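Local structure of putative aldo/keto reductase (4R9O) at residues S18-Y24 with G48-H54; Y24-M28 with Q62-F67; P165-T169 with Q201-I207. The protein is a putative oxidoreductase of the aldo/keto reductase family that probably uses NADP(H) as its cofactor. All blocks are in the same frame, centred on the assembly; numbering follows the deposited sequence.

Contact 1 of 3, residues S18-Y24 with G48-H54; sequences SRFVMGY and GVTTVDH
The rings of Tyr24 and His54 lie almost parallel, with planes at 3°, but are slid so far apart that they barely overlap. They stand at the ends of two adjacent parallel strands of the TIM barrel, 21-23 and 51-53. Their centroids are 5.2 Å apart. At the edge of the Tyr24 ring, in its plane, CE2 meets Val52 CG1 at 3.7 Å. Phe67 lies over one face, and the hydroxyl bonds to His44. The axes of the short strand segments run at 29°. Met22 N bonds to Thr51 O, Asp53 N to Met22 O, and Tyr24 N to Asp53 O. Met22 and Val52 share one face of the sheet. Val49 CG1, from the loop before the strand, reaches Met22 CB. Asp53 lies on the other face, where its CB touches Val21 CG1 at 3.8 Å. Its carboxylate makes a salt bridge to Lys86 close to Tyr58, the probable proton donor, consistent with the Asp, Tyr and Lys of aldo/keto reductase active sites. Ser18 N donates to Thr51 OG1 at 3.0 Å; Gln82 also bonds to that hydroxyl. Ser18 OG accepts from Thr50 N and Thr51 N, and gives its own proton to Phe20 O at 2.6 Å.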
loop_
_atom_site.group_PDB
_atom_site.type_symbol
_atom_site.label_atom_id
_atom_site.label_comp_id
_atom_site.label_asym_id
_atom_site.label_seq_id
_atom_site.Cartn_x
_atom_site.Cartn_y
_atom_site.Cartn_z
ATOM N N SER C 18 -30.233 -4.958 24.826
ATOM C CA SER C 18 -29.283 -5.336 25.863
ATOM C C SER C 18 -27.887 -4.964 25.342
ATOM O O SER C 18 -27.630 -5.055 24.149
ATOM C CB SER C 18 -29.401 -6.826 26.213
ATOM O OG SER C 18 -29.176 -7.645 25.080
ATOM N N ARG C 19 -27.009 -4.520 26.234
ATOM C CA ARG C 19 -25.664 -4.075 25.873
ATOM C C ARG C 19 -24.842 -5.170 25.193
ATOM O O ARG C 19 -23.982 -4.893 24.353
ATOM C CB ARG C 19 -24.938 -3.577 27.125
ATOM C CG ARG C 19 -23.655 -2.841 26.857
ATOM C CD ARG C 19 -23.038 -2.402 28.163
ATOM N NE ARG C 19 -21.902 -1.529 27.932
ATOM C CZ ARG C 19 -21.143 -1.030 28.894
ATOM N NH1 ARG C 19 -21.406 -1.329 30.161
ATOM N NH2 ARG C 19 -20.119 -0.240 28.585
ATOM N N PHE C 20 -25.095 -6.416 25.577
ATOM C CA PHE C 20 -24.503 -7.556 24.888
ATOM C C PHE C 20 -25.565 -8.239 24.024
ATOM O O PHE C 20 -26.714 -8.375 24.427
ATOM C CB PHE C 20 -23.894 -8.547 25.885
ATOM C CG PHE C 20 -22.534 -8.148 26.389
ATOM C CD1 PHE C 20 -21.388 -8.600 25.757
ATOM C CD2 PHE C 20 -22.401 -7.336 27.503
ATOM C CE1 PHE C 20 -20.127 -8.235 26.217
ATOM C CE2 PHE C 20 -21.146 -6.976 27.979
ATOM C CZ PHE C 20 -20.006 -7.429 27.332
ATOM N N VAL C 21 -25.164 -8.662 22.831
ATOM C CA VAL C 21 -26.080 -9.248 21.854
ATOM C C VAL C 21 -25.726 -10.702 21.561
ATOM O O VAL C 21 -24.566 -11.021 21.289
ATOM C CB VAL C 21 -26.057 -8.429 20.541
ATOM C CG1 VAL C 21 -26.891 -9.110 19.448
ATOM C CG2 VAL C 21 -26.551 -7.009 20.799
ATOM N N MET C 22 -26.707 -11.601 21.631
ATOM C CA MET C 22 -26.446 -12.995 21.258
ATOM C C MET C 22 -26.555 -13.171 19.746
ATOM O O MET C 22 -27.626 -12.980 19.170
ATOM C CB MET C 22 -27.409 -13.953 21.969
ATOM C CG MET C 22 -27.059 -15.422 21.758
ATOM S SD MET C 22 -25.466 -15.857 22.498
ATOM C CE MET C 22 -24.744 -16.862 21.206
ATOM N N GLY C 23 -25.446 -13.535 19.106
ATOM C CA GLY C 23 -25.413 -13.739 17.661
ATOM C C GLY C 23 -25.624 -15.203 17.279
ATOM O O GLY C 23 -25.053 -16.107 17.890
ATOM N N TYR C 24 -26.440 -15.441 16.256
ATOM C CA TYR C 24 -26.815 -16.800 15.900
ATOM C C TYR C 24 -26.303 -17.253 14.528
ATOM O O TYR C 24 -26.835 -18.200 13.947
ATOM C CB TYR C 24 -28.342 -16.942 15.974
ATOM C CG TYR C 24 -28.833 -17.130 17.395
ATOM C CD1 TYR C 24 -28.800 -18.389 17.996
ATOM C CD2 TYR C 24 -29.309 -16.058 18.146
ATOM C CE1 TYR C 24 -29.231 -18.575 19.300
ATOM C CE2 TYR C 24 -29.747 -16.238 19.462
ATOM C CZ TYR C 24 -29.707 -17.498 20.031
ATOM O OH TYR C 24 -30.146 -17.698 21.326
ATOM N N GLY C 48 -30.016 -11.498 31.135
ATOM C CA GLY C 48 -30.307 -10.150 30.668
ATOM C C GLY C 48 -29.994 -9.902 29.201
ATOM O O GLY C 48 -30.107 -8.775 28.717
ATOM N N VAL C 49 -29.600 -10.950 28.486
ATOM C CA VAL C 49 -29.335 -10.828 27.055
ATOM C C VAL C 49 -30.633 -11.005 26.266
ATOM O O VAL C 49 -31.083 -12.130 26.044
ATOM C CB VAL C 49 -28.294 -11.859 26.581
ATOM C CG1 VAL C 49 -28.012 -11.681 25.084
ATOM C CG2 VAL C 49 -27.018 -11.740 27.404
ATOM N N THR C 50 -31.234 -9.893 25.853
ATOM C CA THR C 50 -32.525 -9.936 25.177
ATOM C C THR C 50 -32.447 -9.715 23.663
ATOM O O THR C 50 -33.345 -10.122 22.923
ATOM C CB THR C 50 -33.484 -8.890 25.777
ATOM O OG1 THR C 50 -32.939 -7.579 25.594
ATOM C CG2 THR C 50 -33.701 -9.159 27.275
ATOM N N THR C 51 -31.388 -9.059 23.198
ATOM C CA THR C 51 -31.258 -8.767 21.778
ATOM C C THR C 51 -30.516 -9.881 21.044
ATOM O O THR C 51 -29.457 -10.330 21.489
ATOM C CB THR C 51 -30.513 -7.439 21.531
ATOM O OG1 THR C 51 -31.044 -6.413 22.379
ATOM C CG2 THR C 51 -30.676 -7.028 20.073
ATOM N N VAL C 52 -31.075 -10.332 19.924
ATOM C CA VAL C 52 -30.489 -11.444 19.181
ATOM C C VAL C 52 -30.279 -11.060 17.715
ATOM O O VAL C 52 -31.076 -10.330 17.111
ATOM C CB VAL C 52 -31.356 -12.725 19.268
ATOM C CG1 VAL C 52 -31.504 -13.189 20.737
ATOM C CG2 VAL C 52 -32.716 -12.498 18.650
ATOM N N ASP C 53 -29.191 -11.552 17.148
ATOM C CA ASP C 53 -28.771 -11.110 15.830
ATOM C C ASP C 53 -28.805 -12.256 14.822
ATOM O O ASP C 53 -28.175 -13.294 15.026
ATOM C CB ASP C 53 -27.370 -10.494 15.912
ATOM C CG ASP C 53 -26.890 -9.973 14.574
ATOM O OD1 ASP C 53 -27.279 -8.844 14.204
ATOM O OD2 ASP C 53 -26.138 -10.703 13.897
ATOM N N HIS C 54 -29.555 -12.048 13.741
ATOM C CA HIS C 54 -29.747 -13.035 12.672
ATOM C C HIS C 54 -29.435 -12.445 11.297
ATOM O O HIS C 54 -29.182 -11.248 11.181
ATOM C CB HIS C 54 -31.188 -13.561 12.676
ATOM C CG HIS C 54 -31.473 -14.531 13.788
ATOM N ND1 HIS C 54 -31.232 -15.879 13.668
ATOM C CD2 HIS C 54 -31.964 -14.337 15.032
ATOM C CE1 HIS C 54 -31.564 -16.483 14.802
ATOM N NE2 HIS C 54 -32.013 -15.567 15.644
#

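Contact 2 of 3, residues Y24-M28 with Q62-F67; sequences YWRLM and QCEAAF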
loop_
_atom_site.group_PDB
_atom_site.type_symbol
_atom_site.label_atom_id
_atom_site.label_comp_id
_atom_site.label_asym_id
_atom_site.label_seq_id
_atom_site.Cartn_x
_atom_site.Cartn_y
_atom_site.Cartn_z
ATOM N N TYR C 24 -26.440 -15.441 16.256
ATOM C CA TYR C 24 -26.815 -16.800 15.900
ATOM C C TYR C 24 -26.303 -17.253 14.528
ATOM O O TYR C 24 -26.835 -18.200 13.947
ATOM C CB TYR C 24 -28.342 -16.942 15.974
ATOM C CG TYR C 24 -28.833 -17.130 17.395
ATOM C CD1 TYR C 24 -28.800 -18.389 17.996
ATOM C CD2 TYR C 24 -29.309 -16.058 18.146
ATOM C CE1 TYR C 24 -29.231 -18.575 19.300
ATOM C CE2 TYR C 24 -29.747 -16.238 19.462
ATOM C CZ TYR C 24 -29.707 -17.498 20.031
ATOM O OH TYR C 24 -30.146 -17.698 21.326
ATOM N N TRP C 25 -25.244 -16.619 14.030
ATOM C CA TRP C 25 -24.739 -16.985 12.713
ATOM C C TRP C 25 -24.136 -18.389 12.685
ATOM O O TRP C 25 -24.100 -19.011 11.627
ATOM C CB TRP C 25 -23.725 -15.940 12.211
ATOM C CG TRP C 25 -22.296 -16.102 12.656
ATOM C CD1 TRP C 25 -21.281 -16.704 11.959
ATOM C CD2 TRP C 25 -21.717 -15.630 13.877
ATOM N NE1 TRP C 25 -20.109 -16.644 12.679
ATOM C CE2 TRP C 25 -20.350 -15.987 13.858
ATOM C CE3 TRP C 25 -22.218 -14.938 14.983
ATOM C CZ2 TRP C 25 -19.481 -15.680 14.907
ATOM C CZ3 TRP C 25 -21.351 -14.628 16.022
ATOM C CH2 TRP C 25 -19.995 -14.999 15.976
ATOM N N ARG C 26 -23.707 -18.898 13.842
ATOM C CA ARG C 26 -23.099 -20.233 13.952
ATOM C C ARG C 26 -24.074 -21.303 14.450
ATOM O O ARG C 26 -23.658 -22.417 14.760
ATOM C CB ARG C 26 -21.894 -20.203 14.905
ATOM C CG ARG C 26 -20.746 -19.320 14.456
ATOM C CD ARG C 26 -19.685 -20.117 13.706
ATOM N NE ARG C 26 -18.868 -20.924 14.612
ATOM C CZ ARG C 26 -18.388 -22.130 14.322
ATOM N NH1 ARG C 26 -17.655 -22.786 15.211
ATOM N NH2 ARG C 26 -18.635 -22.681 13.145
ATOM N N LEU C 27 -25.355 -20.955 14.542
ATOM C CA LEU C 27 -26.361 -21.830 15.144
ATOM C C LEU C 27 -26.347 -23.260 14.611
ATOM O O LEU C 27 -26.405 -24.206 15.395
ATOM C CB LEU C 27 -27.757 -21.235 14.957
ATOM C CG LEU C 27 -28.934 -22.052 15.517
ATOM C CD1 LEU C 27 -28.677 -22.533 16.947
ATOM C CD2 LEU C 27 -30.202 -21.218 15.469
ATOM N N MET C 28 -26.273 -23.430 13.294
ATOM C CA MET C 28 -26.303 -24.771 12.709
ATOM C C MET C 28 -25.121 -25.642 13.172
ATOM O O MET C 28 -25.251 -26.862 13.288
ATOM C CB MET C 28 -26.324 -24.695 11.172
ATOM C CG MET C 28 -27.464 -23.858 10.591
ATOM S SD MET C 28 -29.095 -24.274 11.277
ATOM C CE MET C 28 -29.282 -25.963 10.712
ATOM N N GLN C 62 -30.520 -21.203 6.734
ATOM C CA GLN C 62 -31.179 -22.158 7.628
ATOM C C GLN C 62 -31.342 -21.688 9.067
ATOM O O GLN C 62 -32.212 -22.200 9.785
ATOM C CB GLN C 62 -30.412 -23.481 7.655
ATOM C CG GLN C 62 -30.458 -24.286 6.386
ATOM C CD GLN C 62 -29.610 -25.536 6.509
ATOM O OE1 GLN C 62 -28.386 -25.483 6.379
ATOM N NE2 GLN C 62 -30.251 -26.663 6.791
ATOM N N CYS C 63 -30.501 -20.752 9.508
ATOM C CA CYS C 63 -30.469 -20.389 10.928
ATOM C C CYS C 63 -31.747 -19.705 11.387
ATOM O O CYS C 63 -32.208 -19.960 12.497
ATOM C CB CYS C 63 -29.273 -19.484 11.245
ATOM S SG CYS C 63 -27.686 -20.348 11.301
ATOM N N GLU C 64 -32.311 -18.834 10.551
ATOM C CA GLU C 64 -33.557 -18.155 10.921
ATOM C C GLU C 64 -34.655 -19.171 11.230
ATOM O O GLU C 64 -35.314 -19.086 12.262
ATOM C CB GLU C 64 -34.027 -17.203 9.813
ATOM C CG GLU C 64 -33.409 -15.808 9.880
ATOM C CD GLU C 64 -33.875 -14.905 8.741
ATOM O OE1 GLU C 64 -34.358 -15.427 7.708
ATOM O OE2 GLU C 64 -33.751 -13.665 8.879
ATOM N N ALA C 65 -34.826 -20.140 10.337
ATOM C CA ALA C 65 -35.884 -21.131 10.480
ATOM C C ALA C 65 -35.661 -22.023 11.692
ATOM O O ALA C 65 -36.617 -22.454 12.334
ATOM C CB ALA C 65 -35.988 -21.982 9.215
ATOM N N ALA C 66 -34.404 -22.334 11.983
ATOM C CA ALA C 66 -34.087 -23.139 13.163
ATOM C C ALA C 66 -34.475 -22.374 14.429
ATOM O O ALA C 66 -34.971 -22.952 15.401
ATOM C CB ALA C 66 -32.618 -23.507 13.189
ATOM N N PHE C 67 -34.275 -21.063 14.398
ATOM C CA PHE C 67 -34.640 -20.220 15.525
ATOM C C PHE C 67 -36.155 -20.157 15.702
ATOM O O PHE C 67 -36.659 -20.235 16.821
ATOM C CB PHE C 67 -34.079 -18.809 15.348
ATOM C CG PHE C 67 -34.022 -18.024 16.622
ATOM C CD1 PHE C 67 -32.922 -18.126 17.463
ATOM C CD2 PHE C 67 -35.072 -17.194 16.991
ATOM C CE1 PHE C 67 -32.865 -17.405 18.649
ATOM C CE2 PHE C 67 -35.021 -16.472 18.182
ATOM C CZ PHE C 67 -33.913 -16.574 19.006
#
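A type I beta turn, Tyr24 to Leu27, follows a barrel strand and packs against the first turns of helix 63-73. Across the contact, Phe67 and Tyr24 form a T-shaped stack. The edge of Phe67 points at a face of Tyr24, with planes at 68° and centroids 4.8 Å apart. Phe67 CE1 does the touching, 3.4 Å from Tyr24 CE2 and offset toward the rim of that ring. Phe67 has CG anti to its backbone N (chi1 -161°), which carries the ring from the helix to the tyrosine. Cys63 SG packs against the turn, 3.6 Å from Met28 CG and 3.8 Å from Leu27 CB. Leu27 CD2 reaches the next turn of that helix and meets Ala66 CB at 4.0 Å. Bends at chi2 and chi3 of Met28 bring its SD to 3.9 Å from CB of Gln62, at the N-cap position of the helix. Trp25 points away from this helix; its side chain lies near Tyr58, the probable proton donor, and packs on Glu224 of a second subunit. The turn links strand 16-23 to the short helix 27-30, while helix 34-46 packs against both Tyr24 and Phe67 through Ile41.

Contact 3 of 3, residues P165-T169 with Q201-I207; sequences PAQFT and QLQQLRI
Gln201 is extended from its helix toward Pro165, with CG anti to the backbone N (chi1 175°) and the chain straight beyond it. Phe168 likewise has CG anti to its N, and its ring reaches toward the helix of Gln201. The amide of Gln201 lies between Pro165 and Phe168. NE2 donates to Pro165 O at 3.1 Å, with an N-H...O angle of 157°. The amide approaches this carbonyl from the side, at a C=O...N angle of 110°. The same oxygen also accepts from Thr169 N and Thr169 OG1, the latter at 3.0 Å, and is therefore held by three donors. On the other arm of the amide, Gln201 OE1 lies 3.6 Å from Phe168 CB. The ring and amide planes are steeply inclined to each other. Farther along the phenylalanine, CE2 touches Leu205 CD1 at 3.7 Å and CZ touches Ile207 CD1 at 3.8 Å. The two aliphatic tips come from the direction opposite to the ring. A Schellman motif follows the helix, with Arg206 at positive phi; Arg206 also forms a salt bridge to Asp140 of a third subunit. Phe168 and Leu202 reach inward to Asn182 of strand 182-185, and both helices lie on the outside of the TIM barrel.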
loop_
_atom_site.group_PDB
_atom_site.type_symbol
_atom_site.label_atom_id
_atom_site.label_comp_id
_atom_site.label_asym_id
_atom_site.label_seq_id
_atom_site.Cartn_x
_atom_site.Cartn_y
_atom_site.Cartn_z
ATOM N N PRO C 165 -18.849 5.858 6.262
ATOM C CA PRO C 165 -19.688 7.014 6.597
ATOM C C PRO C 165 -20.414 7.647 5.400
ATOM O O PRO C 165 -21.501 8.178 5.604
ATOM C CB PRO C 165 -18.686 8.004 7.211
ATOM C CG PRO C 165 -17.617 7.142 7.784
ATOM C CD PRO C 165 -17.487 5.984 6.820
ATOM N N ALA C 166 -19.831 7.637 4.203
ATOM C CA ALA C 166 -20.513 8.211 3.038
ATOM C C ALA C 166 -21.693 7.323 2.597
ATOM O O ALA C 166 -22.751 7.817 2.200
ATOM C CB ALA C 166 -19.528 8.420 1.876
ATOM N N GLN C 167 -21.525 6.011 2.673
ATOM C CA GLN C 167 -22.652 5.114 2.384
ATOM C C GLN C 167 -23.782 5.281 3.409
ATOM O O GLN C 167 -24.972 5.244 3.060
ATOM C CB GLN C 167 -22.172 3.659 2.340
ATOM C CG GLN C 167 -21.336 3.363 1.079
ATOM C CD GLN C 167 -20.367 2.225 1.289
ATOM O OE1 GLN C 167 -19.670 1.800 0.363
ATOM N NE2 GLN C 167 -20.311 1.723 2.519
ATOM N N PHE C 168 -23.392 5.466 4.671
ATOM C CA PHE C 168 -24.339 5.679 5.754
ATOM C C PHE C 168 -25.129 6.974 5.510
ATOM O O PHE C 168 -26.356 6.997 5.611
ATOM C CB PHE C 168 -23.600 5.718 7.099
ATOM C CG PHE C 168 -24.506 5.796 8.297
ATOM C CD1 PHE C 168 -24.857 4.652 8.993
ATOM C CD2 PHE C 168 -25.004 7.013 8.726
ATOM C CE1 PHE C 168 -25.693 4.719 10.103
ATOM C CE2 PHE C 168 -25.844 7.090 9.825
ATOM C CZ PHE C 168 -26.190 5.939 10.515
ATOM N N THR C 169 -24.424 8.048 5.171
ATOM C CA THR C 169 -25.079 9.327 4.970
ATOM C C THR C 169 -26.003 9.313 3.753
ATOM O O THR C 169 -27.084 9.900 3.768
ATOM C CB THR C 169 -24.036 10.429 4.822
ATOM O OG1 THR C 169 -23.325 10.526 6.061
ATOM C CG2 THR C 169 -24.697 11.757 4.507
ATOM N N GLN C 201 -18.099 9.051 13.235
ATOM C CA GLN C 201 -19.434 9.395 12.772
ATOM C C GLN C 201 -20.514 8.861 13.720
ATOM O O GLN C 201 -21.487 9.553 14.015
ATOM C CB GLN C 201 -19.681 8.846 11.357
ATOM C CG GLN C 201 -21.102 9.071 10.875
ATOM C CD GLN C 201 -21.398 8.344 9.591
ATOM O OE1 GLN C 201 -21.310 7.118 9.534
ATOM N NE2 GLN C 201 -21.702 9.094 8.534
ATOM N N LEU C 202 -20.348 7.628 14.183
ATOM C CA LEU C 202 -21.354 7.013 15.050
ATOM C C LEU C 202 -21.418 7.733 16.396
ATOM O O LEU C 202 -22.505 8.047 16.879
ATOM C CB LEU C 202 -21.072 5.516 15.251
ATOM C CG LEU C 202 -21.197 4.704 13.955
ATOM C CD1 LEU C 202 -20.817 3.246 14.187
ATOM C CD2 LEU C 202 -22.623 4.807 13.380
ATOM N N GLN C 203 -20.262 8.003 16.994
ATOM C CA GLN C 203 -20.236 8.790 18.220
ATOM C C GLN C 203 -20.879 10.161 17.997
ATOM O O GLN C 203 -21.639 10.633 18.831
ATOM C CB GLN C 203 -18.809 8.973 18.755
ATOM C CG GLN C 203 -18.800 9.762 20.054
ATOM C CD GLN C 203 -17.418 10.137 20.573
ATOM O OE1 GLN C 203 -16.405 9.511 20.251
ATOM N NE2 GLN C 203 -17.385 11.162 21.403
ATOM N N GLN C 204 -20.600 10.789 16.861
ATOM C CA GLN C 204 -21.114 12.131 16.608
ATOM C C GLN C 204 -22.640 12.118 16.556
ATOM O O GLN C 204 -23.299 12.982 17.125
ATOM C CB GLN C 204 -20.551 12.697 15.296
ATOM C CG GLN C 204 -21.057 14.094 14.973
ATOM C CD GLN C 204 -20.482 14.640 13.678
ATOM O OE1 GLN C 204 -19.356 14.323 13.304
ATOM N NE2 GLN C 204 -21.260 15.460 12.985
ATOM N N LEU C 205 -23.186 11.120 15.876
ATOM C CA LEU C 205 -24.629 10.988 15.717
ATOM C C LEU C 205 -25.312 10.348 16.923
ATOM O O LEU C 205 -26.528 10.224 16.938
ATOM C CB LEU C 205 -24.943 10.172 14.457
ATOM C CG LEU C 205 -24.500 10.791 13.137
ATOM C CD1 LEU C 205 -24.943 9.920 11.973
ATOM C CD2 LEU C 205 -25.079 12.173 13.005
ATOM N N ARG C 206 -24.524 9.954 17.922
ATOM C CA ARG C 206 -25.013 9.257 19.119
ATOM C C ARG C 206 -25.723 7.950 18.771
ATOM O O ARG C 206 -26.728 7.586 19.381
ATOM C CB ARG C 206 -25.935 10.157 19.938
ATOM C CG ARG C 206 -25.269 11.494 20.312
ATOM C CD ARG C 206 -26.034 12.273 21.368
ATOM N NE ARG C 206 -25.365 13.544 21.651
ATOM C CZ ARG C 206 -24.347 13.690 22.495
ATOM N NH1 ARG C 206 -23.879 12.646 23.175
ATOM N NH2 ARG C 206 -23.804 14.886 22.677
ATOM N N ILE C 207 -25.175 7.257 17.779
ATOM C CA ILE C 207 -25.649 5.948 17.349
ATOM C C ILE C 207 -24.628 4.911 17.768
ATOM O O ILE C 207 -23.442 5.030 17.455
ATOM C CB ILE C 207 -25.868 5.901 15.823
ATOM C CG1 ILE C 207 -27.035 6.819 15.440
ATOM C CG2 ILE C 207 -26.091 4.463 15.329
ATOM C CD1 ILE C 207 -27.119 7.162 13.986
#

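Contacts 1 and 2 form one continuous region. They share Tyr24, their centres are 14 Å apart, and His54 NE2 comes within 3.3 Å of Phe67 CD1. Strand 16-23 leads from the barrel pairing of contact 1 directly into the turn of contact 2. Both lie beside the likely active site: the side chains of Asp53 in contact 1 and Trp25 in contact 2 are each about 4 Å from that of Tyr58, the probable proton donor. Contact 3 stands apart, its centre 22 Å from that of contact 1 and 30 Å from that of contact 2, on the other side of the chain's centre from contact 2. Phe168 remains about 9 Å, between side chains, from Ser161 of the probable NADP site.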